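Local coordinates for protein peroxidase (Cellulomonas bogoriensis 69B4 = DSM 16987, PDB 6QZO) that binds heme b and probably works as a peroxidase of the dye-decolorizing (DyP) type, at residues D142-V147 against A362-P367; L53-T58 against P107-A112; E91-P96 against L155-R160; T72-R77 against V159-K164. All blocks are in the same frame, centred on the assembly; numbering follows the deposited sequence.

Contact 1: residues D142-V147 against A362-P367; sequences DVVLQV and AVFAVP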
# COMPACT_ATOMS: atom_id res chain seq x y z
N ASP A 142 -2.64 -10.58 21.26
CA ASP A 142 -2.31 -11.93 21.77
C ASP A 142 -1.31 -12.60 20.82
O ASP A 142 -0.44 -13.32 21.30
CB ASP A 142 -3.55 -12.80 21.92
CG ASP A 142 -4.51 -12.28 22.98
OD1 ASP A 142 -4.04 -11.60 23.89
OD2 ASP A 142 -5.70 -12.56 22.89
N VAL A 143 -1.42 -12.35 19.51
CA VAL A 143 -0.49 -12.97 18.52
C VAL A 143 -0.34 -12.01 17.34
O VAL A 143 -1.25 -11.21 17.11
CB VAL A 143 -0.98 -14.37 18.10
CG1 VAL A 143 -2.34 -14.29 17.42
CG2 VAL A 143 0.02 -15.09 17.22
N VAL A 144 0.79 -12.09 16.64
CA VAL A 144 1.08 -11.23 15.47
C VAL A 144 1.64 -12.10 14.36
O VAL A 144 2.46 -12.99 14.65
CB VAL A 144 2.07 -10.12 15.81
CG1 VAL A 144 3.41 -10.69 16.26
CG2 VAL A 144 2.23 -9.15 14.65
N LEU A 145 1.22 -11.82 13.12
CA LEU A 145 1.87 -12.33 11.90
C LEU A 145 2.56 -11.15 11.21
O LEU A 145 1.85 -10.25 10.72
CB LEU A 145 0.80 -12.96 11.00
CG LEU A 145 -0.01 -14.08 11.66
CD1 LEU A 145 -1.21 -14.45 10.80
CD2 LEU A 145 0.87 -15.28 11.91
N GLN A 146 3.89 -11.14 11.19
CA GLN A 146 4.62 -10.22 10.30
C GLN A 146 4.68 -10.89 8.94
O GLN A 146 5.42 -11.89 8.81
CB GLN A 146 6.03 -9.89 10.81
CG GLN A 146 6.78 -8.97 9.86
CD GLN A 146 8.23 -8.86 10.22
OE1 GLN A 146 8.62 -8.05 11.06
NE2 GLN A 146 9.05 -9.68 9.58
N VAL A 147 3.92 -10.37 7.98
CA VAL A 147 3.84 -10.90 6.59
C VAL A 147 4.59 -9.93 5.68
O VAL A 147 4.18 -8.73 5.59
CB VAL A 147 2.39 -11.10 6.13
CG1 VAL A 147 2.30 -11.92 4.85
CG2 VAL A 147 1.55 -11.74 7.22
N ALA A 362 3.63 -2.57 20.84
CA ALA A 362 3.35 -4.00 21.05
C ALA A 362 4.66 -4.75 21.26
O ALA A 362 5.64 -4.47 20.53
CB ALA A 362 2.58 -4.51 19.88
N VAL A 363 4.65 -5.68 22.22
CA VAL A 363 5.80 -6.57 22.52
C VAL A 363 5.34 -8.01 22.29
O VAL A 363 4.23 -8.33 22.73
CB VAL A 363 6.32 -6.36 23.95
CG1 VAL A 363 7.58 -7.17 24.20
CG2 VAL A 363 6.56 -4.89 24.23
N PHE A 364 6.18 -8.81 21.63
CA PHE A 364 5.89 -10.24 21.32
C PHE A 364 7.15 -11.07 21.56
O PHE A 364 8.28 -10.56 21.37
CB PHE A 364 5.44 -10.41 19.87
CG PHE A 364 4.23 -9.59 19.53
CD1 PHE A 364 2.96 -10.07 19.78
CD2 PHE A 364 4.36 -8.33 18.98
CE1 PHE A 364 1.84 -9.31 19.48
CE2 PHE A 364 3.24 -7.58 18.69
CZ PHE A 364 1.99 -8.06 18.93
N ALA A 365 6.92 -12.31 21.99
CA ALA A 365 7.95 -13.37 22.07
C ALA A 365 7.88 -14.17 20.77
O ALA A 365 6.77 -14.56 20.38
CB ALA A 365 7.71 -14.24 23.27
N VAL A 366 9.01 -14.37 20.12
CA VAL A 366 9.10 -15.01 18.79
C VAL A 366 9.72 -16.39 18.97
O VAL A 366 10.90 -16.51 19.31
CB VAL A 366 9.91 -14.11 17.83
CG1 VAL A 366 10.11 -14.75 16.47
CG2 VAL A 366 9.24 -12.75 17.70
N PRO A 367 8.94 -17.48 18.77
CA PRO A 367 9.50 -18.82 18.82
C PRO A 367 10.68 -18.96 17.87
O PRO A 367 10.82 -18.15 16.93
CB PRO A 367 8.37 -19.74 18.35
CG PRO A 367 7.11 -18.94 18.57
CD PRO A 367 7.50 -17.48 18.48
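Val144 sets a methyl group squarely on the Phe364 ring. Its CG1 lies 3.5 Å from the centroid of the Phe364 ring and only 11° off the ring normal, so this is a CH-pi contact over the middle of the face. The torsion of Val144 (chi1 62°) places CG1 between the backbone N and the carbonyl carbon, and from there it comes down on the ring. Val144 CB follows along the same face, 3.7 Å from Phe364 CZ.

The other touch is made by backbone. Val143 C lies 4.1 Å from Phe364 CE1 and meets the ring obliquely. No hydrogen bond joins the two segments.

Strand 143-149 belongs to the N-terminal four-stranded antiparallel sheet and strand 356-366 is an outermost strand of the C-terminal one. The contact thus joins the two ferredoxin-like halves of the DyP fold. A classic beta bulge opens strand 143-149, with Asp142 and Val143 together set opposite Leu53 of strand 47-55.

Leucine in place of Phe364 would probably leave the Val144 methyl without its flat aromatic face and open a gap between the sheets. Val144 also packs on Leu50 of strand 47-55.

Contact 2: residues L53-T58 against P107-A112; sequences LDLAST and PGLLTA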
# COMPACT_ATOMS: atom_id res chain seq x y z
N LEU A 53 -3.73 -10.35 16.11
CA LEU A 53 -5.02 -11.03 16.35
C LEU A 53 -5.20 -11.19 17.86
O LEU A 53 -4.18 -11.22 18.57
CB LEU A 53 -5.06 -12.36 15.61
CG LEU A 53 -4.87 -12.26 14.09
CD1 LEU A 53 -3.44 -12.59 13.69
CD2 LEU A 53 -5.84 -13.19 13.37
N ASP A 54 -6.45 -11.21 18.30
CA ASP A 54 -6.82 -11.50 19.71
C ASP A 54 -7.54 -12.85 19.75
O ASP A 54 -8.43 -13.10 18.93
CB ASP A 54 -7.66 -10.36 20.29
CG ASP A 54 -6.84 -9.17 20.73
OD1 ASP A 54 -5.60 -9.31 20.88
OD2 ASP A 54 -7.46 -8.11 20.91
N LEU A 55 -7.14 -13.72 20.67
CA LEU A 55 -7.79 -15.04 20.87
C LEU A 55 -9.21 -14.81 21.39
O LEU A 55 -9.43 -13.81 22.08
CB LEU A 55 -6.94 -15.87 21.83
CG LEU A 55 -5.54 -16.21 21.31
CD1 LEU A 55 -4.67 -16.77 22.40
CD2 LEU A 55 -5.68 -17.22 20.17
N ALA A 56 -10.15 -15.68 21.05
CA ALA A 56 -11.51 -15.70 21.67
C ALA A 56 -11.37 -15.97 23.17
O ALA A 56 -10.41 -16.64 23.55
CB ALA A 56 -12.37 -16.73 20.98
N SER A 57 -12.31 -15.47 23.98
CA SER A 57 -12.38 -15.69 25.45
C SER A 57 -12.46 -17.19 25.77
O SER A 57 -12.02 -17.61 26.85
CB SER A 57 -13.55 -14.96 26.05
OG SER A 57 -14.77 -15.43 25.51
N THR A 58 -13.02 -17.97 24.84
CA THR A 58 -13.28 -19.43 24.99
C THR A 58 -12.04 -20.25 24.62
O THR A 58 -12.03 -21.44 24.89
CB THR A 58 -14.50 -19.86 24.17
OG1 THR A 58 -14.29 -19.46 22.81
CG2 THR A 58 -15.78 -19.23 24.68
N PRO A 107 1.57 -11.80 25.60
CA PRO A 107 1.34 -12.45 26.88
C PRO A 107 0.01 -13.21 26.93
O PRO A 107 -0.04 -14.26 27.53
CB PRO A 107 1.39 -11.31 27.90
CG PRO A 107 1.27 -10.03 27.08
CD PRO A 107 1.87 -10.37 25.73
N GLY A 108 -1.03 -12.64 26.33
CA GLY A 108 -2.40 -13.18 26.31
C GLY A 108 -2.46 -14.56 25.68
O GLY A 108 -3.33 -15.35 26.09
N LEU A 109 -1.57 -14.87 24.73
CA LEU A 109 -1.52 -16.23 24.13
C LEU A 109 -1.09 -17.22 25.21
O LEU A 109 -1.73 -18.27 25.32
CB LEU A 109 -0.58 -16.30 22.93
CG LEU A 109 -0.60 -17.65 22.21
CD1 LEU A 109 -0.59 -17.49 20.69
CD2 LEU A 109 0.58 -18.51 22.64
N LEU A 110 -0.05 -16.90 25.97
CA LEU A 110 0.48 -17.80 27.02
C LEU A 110 -0.56 -17.96 28.13
O LEU A 110 -0.79 -19.09 28.58
CB LEU A 110 1.80 -17.25 27.56
CG LEU A 110 3.02 -17.70 26.77
CD1 LEU A 110 3.10 -16.97 25.44
CD2 LEU A 110 4.30 -17.50 27.55
N THR A 111 -1.22 -16.86 28.51
CA THR A 111 -2.34 -16.87 29.48
C THR A 111 -3.42 -17.84 28.99
O THR A 111 -3.80 -18.73 29.78
CB THR A 111 -2.91 -15.46 29.69
OG1 THR A 111 -1.84 -14.68 30.19
CG2 THR A 111 -4.06 -15.42 30.66
N ALA A 112 -3.88 -17.68 27.75
CA ALA A 112 -5.01 -18.45 27.19
C ALA A 112 -4.65 -19.94 27.14
O ALA A 112 -5.53 -20.75 27.43
CB ALA A 112 -5.39 -17.92 25.82
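Leu55 reaches helix 107-113 with a single methyl group, CD1. This atom makes all the close contacts of the pair. It sits 3.6 Å from Leu109 CA and 3.7 Å from Ala112 CB, and so touches both the backbone of one residue and the methyl of another, one turn apart on the same helix. The side chain is extended beyond CG (chi2 168°), which carries CD1 out to the helix surface.

The side chain of Leu109 meets this methyl less closely than its CA does. Leu109 CB is 4.2 Å from Leu55 CD1, and the carbonyl oxygen of Gly108 lies at the same distance from that CD1. Leu109 itself is buried, and it also packs on Val143 and Val64. The small Ala112 lets the leucine methyl come near the helix without a longer side chain between them. The side-chain packing is apolar, and no hydrogen bond crosses.

The other side is looser and more open. Ser57 and Thr58 continue into exposed loop, and Thr111 is exposed on the helix. Thr111 OG1 turns back to its own helix and bonds to Pro107 O at 3.2 Å, from above the carbonyl plane. The same oxygen also accepts the backbone N of Thr111.

The end of strand 47-55 runs nearly parallel to the helix, at 20° with 8.8 Å between the short axes. Helix 61-78 adds Val64 and Leu67 against Leu55. Ala170 of the edge strand 170-179 touches Leu55 as well, so this leucine is shared by two helices and a neighbouring strand.

Contact 3: residues E91-P96 against L155-R160; sequences ELALVP and LAHAVR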
# COMPACT_ATOMS: atom_id res chain seq x y z
N GLU A 91 -4.62 -19.19 -7.64
CA GLU A 91 -3.81 -18.46 -8.64
C GLU A 91 -3.15 -17.23 -8.01
O GLU A 91 -2.08 -16.80 -8.52
CB GLU A 91 -4.68 -18.05 -9.83
CG GLU A 91 -5.04 -19.22 -10.73
CD GLU A 91 -6.23 -20.06 -10.30
OE1 GLU A 91 -6.99 -19.63 -9.38
OE2 GLU A 91 -6.38 -21.16 -10.88
N LEU A 92 -3.73 -16.70 -6.93
CA LEU A 92 -3.16 -15.54 -6.21
C LEU A 92 -1.97 -15.98 -5.35
O LEU A 92 -1.33 -15.11 -4.75
CB LEU A 92 -4.24 -14.90 -5.33
CG LEU A 92 -5.37 -14.16 -6.05
CD1 LEU A 92 -6.27 -13.45 -5.05
CD2 LEU A 92 -4.82 -13.15 -7.04
N ALA A 93 -1.70 -17.29 -5.26
CA ALA A 93 -0.65 -17.89 -4.41
C ALA A 93 0.59 -18.29 -5.23
O ALA A 93 1.63 -18.47 -4.63
CB ALA A 93 -1.19 -19.10 -3.68
N LEU A 94 0.47 -18.41 -6.55
CA LEU A 94 1.47 -19.10 -7.39
C LEU A 94 2.77 -18.29 -7.46
O LEU A 94 3.79 -18.89 -7.85
CB LEU A 94 0.88 -19.33 -8.78
CG LEU A 94 -0.35 -20.22 -8.81
CD1 LEU A 94 -0.73 -20.57 -10.24
CD2 LEU A 94 -0.14 -21.49 -8.00
N VAL A 95 2.75 -17.01 -7.10
CA VAL A 95 3.95 -16.13 -7.17
C VAL A 95 4.40 -15.85 -5.74
O VAL A 95 3.81 -15.00 -5.07
CB VAL A 95 3.66 -14.84 -7.95
CG1 VAL A 95 4.85 -13.88 -7.96
CG2 VAL A 95 3.22 -15.15 -9.38
N PRO A 96 5.42 -16.57 -5.22
CA PRO A 96 5.81 -16.43 -3.82
C PRO A 96 6.44 -15.07 -3.49
O PRO A 96 6.23 -14.61 -2.41
CB PRO A 96 6.79 -17.60 -3.60
CG PRO A 96 7.36 -17.85 -4.97
CD PRO A 96 6.21 -17.58 -5.93
N LEU A 155 1.00 -10.55 -0.92
CA LEU A 155 0.86 -10.17 0.51
C LEU A 155 -0.62 -10.16 0.89
O LEU A 155 -0.98 -10.74 1.94
CB LEU A 155 1.52 -8.81 0.70
CG LEU A 155 1.65 -8.34 2.14
CD1 LEU A 155 2.52 -9.28 2.89
CD2 LEU A 155 2.23 -6.93 2.22
N ALA A 156 -1.44 -9.51 0.05
CA ALA A 156 -2.91 -9.41 0.25
C ALA A 156 -3.48 -10.83 0.36
O ALA A 156 -4.30 -11.09 1.25
CB ALA A 156 -3.54 -8.65 -0.88
N HIS A 157 -3.06 -11.72 -0.53
CA HIS A 157 -3.54 -13.12 -0.55
C HIS A 157 -3.14 -13.83 0.74
O HIS A 157 -4.03 -14.39 1.40
CB HIS A 157 -3.02 -13.90 -1.74
CG HIS A 157 -3.62 -15.25 -1.80
ND1 HIS A 157 -4.98 -15.43 -1.85
CD2 HIS A 157 -3.08 -16.48 -1.78
CE1 HIS A 157 -5.25 -16.72 -1.89
NE2 HIS A 157 -4.10 -17.38 -1.84
N ALA A 158 -1.84 -13.83 1.06
CA ALA A 158 -1.30 -14.48 2.27
C ALA A 158 -2.11 -14.04 3.49
O ALA A 158 -2.56 -14.90 4.27
CB ALA A 158 0.15 -14.14 2.43
N VAL A 159 -2.28 -12.73 3.66
CA VAL A 159 -3.01 -12.12 4.80
C VAL A 159 -4.45 -12.66 4.81
O VAL A 159 -4.95 -13.01 5.90
CB VAL A 159 -2.97 -10.58 4.73
CG1 VAL A 159 -4.02 -9.92 5.61
CG2 VAL A 159 -1.57 -10.05 5.04
N ARG A 160 -5.10 -12.71 3.65
CA ARG A 160 -6.51 -13.21 3.54
C ARG A 160 -6.54 -14.67 4.00
O ARG A 160 -7.44 -15.03 4.79
CB ARG A 160 -7.00 -13.02 2.10
CG ARG A 160 -8.36 -13.66 1.78
CD ARG A 160 -9.51 -12.94 2.43
NE ARG A 160 -10.81 -13.54 2.17
CZ ARG A 160 -11.93 -13.23 2.83
NH1 ARG A 160 -11.91 -12.32 3.79
NH2 ARG A 160 -13.06 -13.87 2.59
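Leu92 lays its CB over one face of the His157 ring. The CB atom is 3.8 Å from the centroid of the His157 ring and 21° off the ring normal, a CH-pi contact displaced toward the rim. Leu92 CB is 3.6 Å from both His157 ND1 and His157 CG. Leu92 CD1 adds a looser touch at ND1.

Ala93 meets the other end of the imidazole. Its CB lies 3.7 Å from His157 CD2 and approaches obliquely. Two successive residues therefore meet the ring, one near ND1 and one near CD2 and NE2. Leu92 O also lies near the ring, above its plane and beyond the rim, 3.7 Å from His157 CG.

With CG anti to the backbone N (chi1 -175°), the imidazole of His157 extends from its helix to the 91-96 segment. Its outer nitrogen is tied down as well. His157 NE2 is hydrogen-bonded to OD2 of Asp87, which helps to fix the ring's rotation. A leucine here would probably leave the carboxylate of Asp87 without this partner and take away the flat surface beneath Leu92.

The surroundings belong partly to the dimer. Glu91 forms a salt bridge with Arg248 of the second subunit, and Arg160 pairs with Asp241 and Asp244 of that subunit. Leu92 packs on Asn195 of the same neighbour. The contact holds a 3-10 turn, in the connection between helix 61-78 and strand 100-105, against helix 152-165 in the N-terminal half of the DyP fold, beside the subunit interface.

Contact 4: residues T72-R77 against V159-K164; sequences TVDIER and VRVLTK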
# COMPACT_ATOMS: atom_id res chain seq x y z
N THR A 72 1.00 -23.18 10.29
CA THR A 72 2.26 -23.82 9.84
C THR A 72 2.07 -24.39 8.44
O THR A 72 2.91 -24.14 7.57
CB THR A 72 2.73 -24.88 10.84
OG1 THR A 72 2.97 -24.19 12.08
CG2 THR A 72 3.98 -25.59 10.37
N VAL A 73 0.97 -25.10 8.21
CA VAL A 73 0.63 -25.65 6.86
C VAL A 73 0.60 -24.49 5.85
O VAL A 73 1.30 -24.60 4.82
CB VAL A 73 -0.70 -26.41 6.89
CG1 VAL A 73 -1.10 -26.87 5.50
CG2 VAL A 73 -0.64 -27.60 7.84
N ASP A 74 -0.15 -23.42 6.16
CA ASP A 74 -0.37 -22.27 5.24
C ASP A 74 0.97 -21.57 4.97
O ASP A 74 1.22 -21.21 3.82
CB ASP A 74 -1.42 -21.31 5.79
CG ASP A 74 -2.85 -21.81 5.64
OD1 ASP A 74 -3.05 -22.75 4.85
OD2 ASP A 74 -3.75 -21.26 6.33
N ILE A 75 1.80 -21.39 6.00
CA ILE A 75 3.13 -20.74 5.84
C ILE A 75 3.99 -21.62 4.91
O ILE A 75 4.61 -21.06 3.99
CB ILE A 75 3.81 -20.51 7.20
CG1 ILE A 75 3.04 -19.52 8.06
CG2 ILE A 75 5.25 -20.05 7.00
CD1 ILE A 75 3.51 -19.48 9.49
N GLU A 76 4.02 -22.93 5.14
CA GLU A 76 4.90 -23.84 4.37
C GLU A 76 4.46 -23.83 2.90
O GLU A 76 5.34 -23.92 2.01
CB GLU A 76 4.87 -25.26 4.97
CG GLU A 76 5.64 -25.38 6.28
CD GLU A 76 5.70 -26.77 6.89
OE1 GLU A 76 5.12 -27.69 6.32
OE2 GLU A 76 6.42 -26.94 7.88
N ARG A 77 3.16 -23.72 2.65
CA ARG A 77 2.57 -23.71 1.28
C ARG A 77 2.76 -22.35 0.62
O ARG A 77 3.34 -22.31 -0.47
CB ARG A 77 1.08 -24.05 1.35
CG ARG A 77 0.82 -25.55 1.35
CD ARG A 77 -0.46 -25.94 2.03
NE ARG A 77 -0.59 -27.39 1.91
CZ ARG A 77 -0.95 -28.01 0.80
NH1 ARG A 77 -1.28 -27.33 -0.28
NH2 ARG A 77 -1.02 -29.32 0.78
N VAL A 159 -2.28 -12.73 3.66
CA VAL A 159 -3.01 -12.12 4.80
C VAL A 159 -4.45 -12.66 4.81
O VAL A 159 -4.95 -13.01 5.90
CB VAL A 159 -2.97 -10.58 4.73
CG1 VAL A 159 -4.02 -9.92 5.61
CG2 VAL A 159 -1.57 -10.05 5.04
N ARG A 160 -5.10 -12.71 3.65
CA ARG A 160 -6.51 -13.21 3.54
C ARG A 160 -6.54 -14.67 4.00
O ARG A 160 -7.44 -15.03 4.79
CB ARG A 160 -7.00 -13.02 2.10
CG ARG A 160 -8.36 -13.66 1.78
CD ARG A 160 -9.51 -12.94 2.43
NE ARG A 160 -10.81 -13.54 2.17
CZ ARG A 160 -11.93 -13.23 2.83
NH1 ARG A 160 -11.91 -12.32 3.79
NH2 ARG A 160 -13.06 -13.87 2.59
N VAL A 161 -5.61 -15.50 3.54
CA VAL A 161 -5.59 -16.96 3.86
C VAL A 161 -5.35 -17.15 5.35
O VAL A 161 -6.13 -17.89 5.98
CB VAL A 161 -4.57 -17.71 3.00
CG1 VAL A 161 -4.31 -19.12 3.51
CG2 VAL A 161 -5.00 -17.75 1.53
N LEU A 162 -4.32 -16.50 5.91
CA LEU A 162 -3.94 -16.69 7.33
C LEU A 162 -5.07 -16.19 8.23
O LEU A 162 -5.35 -16.85 9.26
CB LEU A 162 -2.63 -15.96 7.61
CG LEU A 162 -1.43 -16.51 6.86
CD1 LEU A 162 -0.28 -15.51 6.87
CD2 LEU A 162 -0.99 -17.85 7.42
N THR A 163 -5.72 -15.09 7.86
CA THR A 163 -6.81 -14.46 8.65
C THR A 163 -8.01 -15.41 8.67
O THR A 163 -8.54 -15.66 9.78
CB THR A 163 -7.18 -13.08 8.09
OG1 THR A 163 -6.00 -12.28 8.13
CG2 THR A 163 -8.27 -12.39 8.86
N LYS A 164 -8.43 -15.90 7.50
CA LYS A 164 -9.55 -16.86 7.36
C LYS A 164 -9.29 -18.12 8.19
O LYS A 164 -10.25 -18.65 8.77
CB LYS A 164 -9.71 -17.28 5.90
CG LYS A 164 -10.53 -16.34 5.05
CD LYS A 164 -10.41 -16.65 3.56
CE LYS A 164 -11.00 -17.99 3.20
NZ LYS A 164 -11.02 -18.21 1.73
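Asp74 and Val161 cross obliquely between two helices. The carboxylate of Asp74 faces a methyl group, with its OD2 3.6 Å from Val161 CG1. This is van der Waals contact between an acidic group and an apolar one. The torsion of Val161 (chi1 167°) sets CG1 anti to the backbone N and presents it to the aspartate.

One carboxylate oxygen of Asp74, OD1, is bonded outside the two segments: it accepts from the backbone N of Leu85. The buried carboxylate thus ties its helix to the following loop while its carbon atoms pack on the opposing helix.

Leu162, the next residue along from Val161, comes in beside it. Its CB points to the side, but the end of the chain swings nearer and brings CD2 to 3.8 Å from Asp74 CB. The same methyl is 4.4 Å from Ile75 CG1, a looser apolar contact. Leu162 CD2 therefore reaches two neighbouring residues of helix 61-78. Ile75 and Leu162 also share Val101 of strand 100-105, on which both pack.

No hydrogen bond joins the two segments directly. Beyond the contact, Lys164 forms a salt bridge with Asp244 of the second subunit.

The short helix axes run antiparallel, at 166° and 10.3 Å apart. Two antiparallel helices packed on a four-stranded antiparallel sheet of strand order 2-3-1-4 are characteristic of the ferredoxin-like fold, here the N-terminal half of the DyP peroxidase.

How the contacts relate
Contact 1 is the most central of the four, about 10 Å from the chain centre, and alone joins the N-terminal and C-terminal halves. The others lie about 20 Å out, within the N-terminal half. Contact 2 is partly exposed, whereas contacts 3 and 4 are buried and share helix 152-165. That helix also packs on strand 143-149 of contact 1 through Leu162 and Leu145. Contacts 1 and 2 meet directly where Asp142 OD2 and Leu55 N probably bond, 2.9 Å apart. Contacts 1 and 3 rest on an aliphatic group over a ring, contact 2 on aliphatic packing. Contacts 3 and 4 add buried polar groups and border the second subunit.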